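Local coordinates for hypothetical protein, IPT/TIG domain protein (Bacteroides ovatus, PDB 4HW6) that is of uncharacterised function but, with an IPT/TIG domain joined to a six-bladed beta-propeller, probably serves as an auxiliary carbohydrate-binding protein in nutrient uptake, at residues 332-344 against 355-368. Residues are numbered along the deposited sequence; the frame is centred on the assembly and turned at random.
Sequences ARLWGPNQGIFVK and YDFYFCDRDSHTVR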
loop_
_atom_site.group_PDB
_atom_site.type_symbol
_atom_site.label_atom_id
_atom_site.label_comp_id
_atom_site.label_asym_id
_atom_site.label_seq_id
_atom_site.Cartn_x
_atom_site.Cartn_y
_atom_site.Cartn_z
ATOM N N ALA A 332 13.427 19.835 -2.026
ATOM C CA ALA A 332 12.160 19.422 -1.417
ATOM C C ALA A 332 12.220 19.658 0.088
ATOM O O ALA A 332 13.301 19.748 0.667
ATOM C CB ALA A 332 11.871 17.948 -1.671
ATOM N N ARG A 333 11.044 19.780 0.687
ATOM C CA ARG A 333 10.881 19.766 2.127
ATOM C C ARG A 333 9.885 18.701 2.508
ATOM O O ARG A 333 8.852 18.532 1.822
ATOM C CB ARG A 333 10.430 21.112 2.648
ATOM C CG ARG A 333 11.390 22.256 2.345
ATOM C CD ARG A 333 12.664 22.114 3.168
ATOM N NE ARG A 333 13.599 23.200 2.923
ATOM C CZ ARG A 333 14.573 23.197 2.016
ATOM N NH1 ARG A 333 14.749 22.158 1.198
ATOM N NH2 ARG A 333 15.351 24.287 1.901
ATOM N N LEU A 334 10.216 17.985 3.585
ATOM C CA LEU A 334 9.375 16.961 4.172
ATOM C C LEU A 334 8.942 17.426 5.545
ATOM O O LEU A 334 9.523 18.372 6.096
ATOM C CB LEU A 334 10.131 15.643 4.305
ATOM C CG LEU A 334 10.847 15.107 3.065
ATOM C CD1 LEU A 334 11.400 13.718 3.335
ATOM C CD2 LEU A 334 10.015 15.112 1.805
ATOM N N TRP A 335 7.922 16.768 6.082
ATOM C CA TRP A 335 7.420 17.111 7.400
ATOM C C TRP A 335 6.947 15.856 8.129
ATOM O O TRP A 335 5.823 15.376 7.959
ATOM C CB TRP A 335 6.322 18.184 7.326
ATOM C CG TRP A 335 6.134 18.923 8.654
ATOM C CD1 TRP A 335 6.705 18.629 9.842
ATOM C CD2 TRP A 335 5.270 20.032 8.895
ATOM N NE1 TRP A 335 6.304 19.518 10.807
ATOM C CE2 TRP A 335 5.400 20.373 10.258
ATOM C CE3 TRP A 335 4.372 20.748 8.101
ATOM C CZ2 TRP A 335 4.677 21.414 10.844
ATOM C CZ3 TRP A 335 3.666 21.793 8.679
ATOM C CH2 TRP A 335 3.823 22.109 10.038
ATOM N N GLY A 336 7.843 15.324 8.949
ATOM C CA GLY A 336 7.591 14.088 9.675
ATOM C C GLY A 336 7.425 12.858 8.832
ATOM O O GLY A 336 6.460 12.110 9.008
ATOM N N PRO A 337 8.394 12.595 7.936
ATOM C CA PRO A 337 8.302 11.382 7.137
ATOM C C PRO A 337 8.399 10.181 8.070
ATOM O O PRO A 337 9.285 10.126 8.921
ATOM C CB PRO A 337 9.523 11.464 6.236
ATOM C CG PRO A 337 10.518 12.296 6.991
ATOM C CD PRO A 337 9.639 13.317 7.693
ATOM N N ASN A 338 7.471 9.251 7.941
ATOM C CA ASN A 338 7.381 8.117 8.827
ATOM C C ASN A 338 7.688 6.820 8.083
ATOM O O ASN A 338 8.858 6.631 7.731
ATOM C CB ASN A 338 6.087 8.135 9.649
ATOM C CG ASN A 338 6.309 8.780 11.018
ATOM O OD1 ASN A 338 6.498 8.073 12.007
ATOM N ND2 ASN A 338 6.374 10.124 11.064
ATOM N N GLN A 339 6.724 5.939 7.827
ATOM C CA GLN A 339 7.045 4.713 7.128
ATOM C C GLN A 339 7.085 4.939 5.620
ATOM O O GLN A 339 6.363 5.789 5.086
ATOM C CB GLN A 339 6.035 3.612 7.454
ATOM C CG GLN A 339 6.437 2.271 6.904
ATOM C CD GLN A 339 5.610 1.111 7.445
ATOM O OE1 GLN A 339 4.486 1.297 7.911
ATOM N NE2 GLN A 339 6.174 -0.108 7.367
ATOM N N GLY A 340 7.998 4.244 4.962
ATOM C CA GLY A 340 7.986 4.131 3.524
ATOM C C GLY A 340 8.183 2.733 3.006
ATOM O O GLY A 340 8.742 1.886 3.684
ATOM N N ILE A 341 7.761 2.516 1.761
ATOM C CA ILE A 341 7.890 1.227 1.101
ATOM C C ILE A 341 8.254 1.401 -0.360
ATOM O O ILE A 341 7.938 2.407 -0.983
ATOM C CB ILE A 341 6.582 0.416 1.170
ATOM C CG1 ILE A 341 5.400 1.239 0.590
ATOM C CG2 ILE A 341 6.312 -0.010 2.611
ATOM C CD1 ILE A 341 4.158 0.408 0.369
ATOM N N PHE A 342 8.907 0.387 -0.911
ATOM C CA PHE A 342 9.224 0.349 -2.317
ATOM C C PHE A 342 8.125 -0.324 -3.122
ATOM O O PHE A 342 7.654 -1.400 -2.757
ATOM C CB PHE A 342 10.541 -0.369 -2.514
ATOM C CG PHE A 342 11.728 0.418 -2.015
ATOM C CD1 PHE A 342 12.300 1.393 -2.808
ATOM C CD2 PHE A 342 12.277 0.176 -0.771
ATOM C CE1 PHE A 342 13.398 2.138 -2.366
ATOM C CE2 PHE A 342 13.359 0.913 -0.325
ATOM C CZ PHE A 342 13.944 1.877 -1.135
ATOM N N VAL A 343 7.730 0.302 -4.221
ATOM C CA VAL A 343 6.681 -0.215 -5.069
ATOM C C VAL A 343 7.141 -0.169 -6.524
ATOM O O VAL A 343 7.612 0.867 -7.012
ATOM C CB VAL A 343 5.372 0.592 -4.873
ATOM C CG1 VAL A 343 4.296 0.088 -5.809
ATOM C CG2 VAL A 343 4.909 0.515 -3.427
ATOM N N LYS A 344 7.023 -1.298 -7.213
ATOM C CA LYS A 344 7.457 -1.397 -8.612
ATOM C C LYS A 344 6.690 -0.430 -9.506
ATOM O O LYS A 344 5.466 -0.311 -9.407
ATOM C CB LYS A 344 7.305 -2.835 -9.119
ATOM C CG LYS A 344 8.306 -3.231 -10.194
ATOM C CD LYS A 344 8.433 -4.748 -10.290
ATOM C CE LYS A 344 9.829 -5.182 -10.706
ATOM N NZ LYS A 344 9.895 -6.651 -10.952
ATOM N N TYR A 355 11.866 0.788 -8.962
ATOM C CA TYR A 355 10.949 1.086 -7.835
ATOM C C TYR A 355 10.820 2.565 -7.526
ATOM O O TYR A 355 11.799 3.301 -7.585
ATOM C CB TYR A 355 11.413 0.392 -6.543
ATOM C CG TYR A 355 11.347 -1.105 -6.637
ATOM C CD1 TYR A 355 12.393 -1.814 -7.186
ATOM C CD2 TYR A 355 10.217 -1.797 -6.219
ATOM C CE1 TYR A 355 12.333 -3.189 -7.318
ATOM C CE2 TYR A 355 10.132 -3.170 -6.359
ATOM C CZ TYR A 355 11.206 -3.861 -6.890
ATOM O OH TYR A 355 11.176 -5.229 -7.051
ATOM N N ASP A 356 9.598 2.982 -7.185
ATOM C CA ASP A 356 9.377 4.226 -6.499
ATOM C C ASP A 356 9.290 3.942 -4.992
ATOM O O ASP A 356 8.992 2.823 -4.580
ATOM C CB ASP A 356 8.071 4.876 -6.963
ATOM C CG ASP A 356 8.220 5.691 -8.236
ATOM O OD1 ASP A 356 9.290 6.277 -8.488
ATOM O OD2 ASP A 356 7.222 5.786 -8.997
ATOM N N PHE A 357 9.551 4.960 -4.182
ATOM C CA PHE A 357 9.498 4.865 -2.727
ATOM C C PHE A 357 8.320 5.729 -2.234
ATOM O O PHE A 357 8.389 6.968 -2.260
ATOM C CB PHE A 357 10.824 5.330 -2.122
ATOM C CG PHE A 357 10.953 5.064 -0.636
ATOM C CD1 PHE A 357 11.027 3.743 -0.155
ATOM C CD2 PHE A 357 11.048 6.114 0.270
ATOM C CE1 PHE A 357 11.177 3.492 1.208
ATOM C CE2 PHE A 357 11.203 5.859 1.621
ATOM C CZ PHE A 357 11.272 4.552 2.079
ATOM N N TYR A 358 7.242 5.073 -1.800
ATOM C CA TYR A 358 6.061 5.764 -1.258
ATOM C C TYR A 358 6.174 5.854 0.233
ATOM O O TYR A 358 6.449 4.860 0.905
ATOM C CB TYR A 358 4.771 5.010 -1.605
ATOM C CG TYR A 358 4.389 5.109 -3.054
ATOM C CD1 TYR A 358 5.066 4.389 -4.049
ATOM C CD2 TYR A 358 3.306 5.887 -3.437
ATOM C CE1 TYR A 358 4.693 4.490 -5.375
ATOM C CE2 TYR A 358 2.949 6.027 -4.757
ATOM C CZ TYR A 358 3.625 5.323 -5.713
ATOM O OH TYR A 358 3.202 5.484 -6.984
ATOM N N PHE A 359 5.968 7.046 0.776
ATOM C CA PHE A 359 6.046 7.234 2.194
ATOM C C PHE A 359 4.989 8.153 2.747
ATOM O O PHE A 359 4.462 9.043 2.053
ATOM C CB PHE A 359 7.450 7.712 2.628
ATOM C CG PHE A 359 7.842 9.070 2.102
ATOM C CD1 PHE A 359 8.345 9.238 0.824
ATOM C CD2 PHE A 359 7.724 10.197 2.903
ATOM C CE1 PHE A 359 8.695 10.500 0.349
ATOM C CE2 PHE A 359 8.088 11.451 2.438
ATOM C CZ PHE A 359 8.571 11.606 1.164
ATOM N N CYS A 360 4.673 7.923 4.028
ATOM C CA CYS A 360 3.746 8.787 4.734
ATOM C C CYS A 360 4.502 9.968 5.348
ATOM O O CYS A 360 5.486 9.780 6.052
ATOM C CB CYS A 360 3.050 7.998 5.826
ATOM S SG CYS A 360 1.869 6.843 5.107
ATOM N N ASP A 361 4.053 11.173 5.031
ATOM C CA ASP A 361 4.656 12.400 5.535
ATOM C C ASP A 361 3.642 12.856 6.577
ATOM O O ASP A 361 2.665 13.514 6.262
ATOM C CB ASP A 361 4.841 13.382 4.380
ATOM C CG ASP A 361 5.991 14.379 4.590
ATOM O OD1 ASP A 361 7.066 14.001 5.122
ATOM O OD2 ASP A 361 5.820 15.547 4.167
ATOM N N ARG A 362 3.863 12.438 7.819
ATOM C CA ARG A 362 2.862 12.512 8.851
ATOM C C ARG A 362 2.363 13.920 9.111
ATOM O O ARG A 362 1.141 14.153 9.254
ATOM C CB ARG A 362 3.413 11.878 10.131
ATOM C CG ARG A 362 2.467 11.888 11.313
ATOM C CD ARG A 362 3.117 11.228 12.509
ATOM N NE ARG A 362 2.404 11.506 13.764
ATOM C CZ ARG A 362 1.682 10.634 14.484
ATOM N NH1 ARG A 362 1.462 9.377 14.103
ATOM N NH2 ARG A 362 1.143 11.047 15.631
ATOM N N ASP A 363 3.270 14.874 9.150
ATOM C CA ASP A 363 2.907 16.228 9.564
ATOM C C ASP A 363 2.547 17.190 8.447
ATOM O O ASP A 363 2.018 18.256 8.723
ATOM C CB ASP A 363 3.974 16.787 10.513
ATOM C CG ASP A 363 4.103 15.947 11.778
ATOM O OD1 ASP A 363 3.090 15.641 12.407
ATOM O OD2 ASP A 363 5.215 15.535 12.124
ATOM N N SER A 364 2.752 16.785 7.186
ATOM C CA SER A 364 2.116 17.451 6.058
ATOM C C SER A 364 0.805 16.772 5.661
ATOM O O SER A 364 0.083 17.283 4.796
ATOM C CB SER A 364 3.040 17.521 4.840
ATOM O OG SER A 364 3.221 16.241 4.280
ATOM N N HIS A 365 0.513 15.636 6.307
ATOM C CA HIS A 365 -0.721 14.855 6.125
ATOM C C HIS A 365 -0.868 14.311 4.706
ATOM O O HIS A 365 -1.976 14.284 4.131
ATOM C CB HIS A 365 -1.947 15.651 6.561
ATOM C CG HIS A 365 -1.794 16.262 7.921
ATOM N ND1 HIS A 365 -2.036 15.554 9.082
ATOM C CD2 HIS A 365 -1.448 17.515 8.303
ATOM C CE1 HIS A 365 -1.827 16.343 10.119
ATOM N NE2 HIS A 365 -1.431 17.527 9.678
ATOM N N THR A 366 0.243 13.819 4.160
ATOM C CA THR A 366 0.265 13.313 2.804
ATOM C C THR A 366 0.944 11.954 2.683
ATOM O O THR A 366 1.727 11.518 3.553
ATOM C CB THR A 366 0.982 14.305 1.856
ATOM O OG1 THR A 366 2.311 14.560 2.346
ATOM C CG2 THR A 366 0.217 15.618 1.754
ATOM N N VAL A 367 0.635 11.290 1.584
ATOM C CA VAL A 367 1.437 10.210 1.061
ATOM C C VAL A 367 2.240 10.814 -0.097
ATOM O O VAL A 367 1.673 11.484 -0.976
ATOM C CB VAL A 367 0.573 9.030 0.574
ATOM C CG1 VAL A 367 1.459 7.929 -0.024
ATOM C CG2 VAL A 367 -0.282 8.459 1.732
ATOM N N ARG A 368 3.557 10.615 -0.073
ATOM C CA ARG A 368 4.468 11.234 -1.032
ATOM C C ARG A 368 5.275 10.151 -1.714
ATOM O O ARG A 368 5.282 9.003 -1.260
ATOM C CB ARG A 368 5.336 12.308 -0.349
ATOM C CG ARG A 368 4.452 13.381 0.282
ATOM C CD ARG A 368 5.182 14.501 0.990
ATOM N NE ARG A 368 5.702 15.469 0.037
ATOM C CZ ARG A 368 6.502 16.464 0.398
ATOM N NH1 ARG A 368 6.814 16.624 1.678
ATOM N NH2 ARG A 368 6.967 17.312 -0.486
#
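The rings of F342 and F357 meet edge to face, with F357 CD1 lying over the centre of the F342 ring, centroids 4.7 Å apart and planes inclined at 50°. F357 also reaches across G340, its CG turned anti to the backbone N (chi1 -171°), which brings CZ to 3.6 Å from G340 CA; the ring lies directly against the glycine. At the opposite end of the strand pair, beyond P337 and D361, D363 CB sits over one face of the W335 indole, 3.5 Å from the centroid of its five-membered ring, a CH-pi contact, and D363 O covers the same ring system nearer the rim. The F359 ring carries R368 CB on one face and takes L334 CD2 at its edge, with 3.8 Å between that methyl and F359 CZ.

Buried D361 joins the loop before strand 337-344 to the turn between strands 355-361 and 366-368. W335 N meets D361 OD1 on its syn side at 3.1 Å, tilted out of the carboxylate plane, with a weak second bond to OD2, while S364 OG and R368 NH1 approach OD2 from opposite faces of the carboxylate, the latter as a salt bridge. R368 NH1 additionally meets R333 O in the carbonyl plane, on a lone pair, at 2.8 Å, and D326 pairs with R368 NH2. Replacing D361 by an alanine is likely to leave W335 N and S364 OG without this acceptor and R368 with D326 as its remaining carboxylate partner. Nearby, R362 N and N338 ND2 grip G336 O from opposite sides of its plane.

Backbone bonds pair 337-344 with 355-361 in antiparallel fashion, the register slipping by one at a beta bulge between P337 and G340. The pair forms a beta hairpin within an antiparallel blade, 337-344 at one border of the sheet, as expected of a six-bladed beta-propeller.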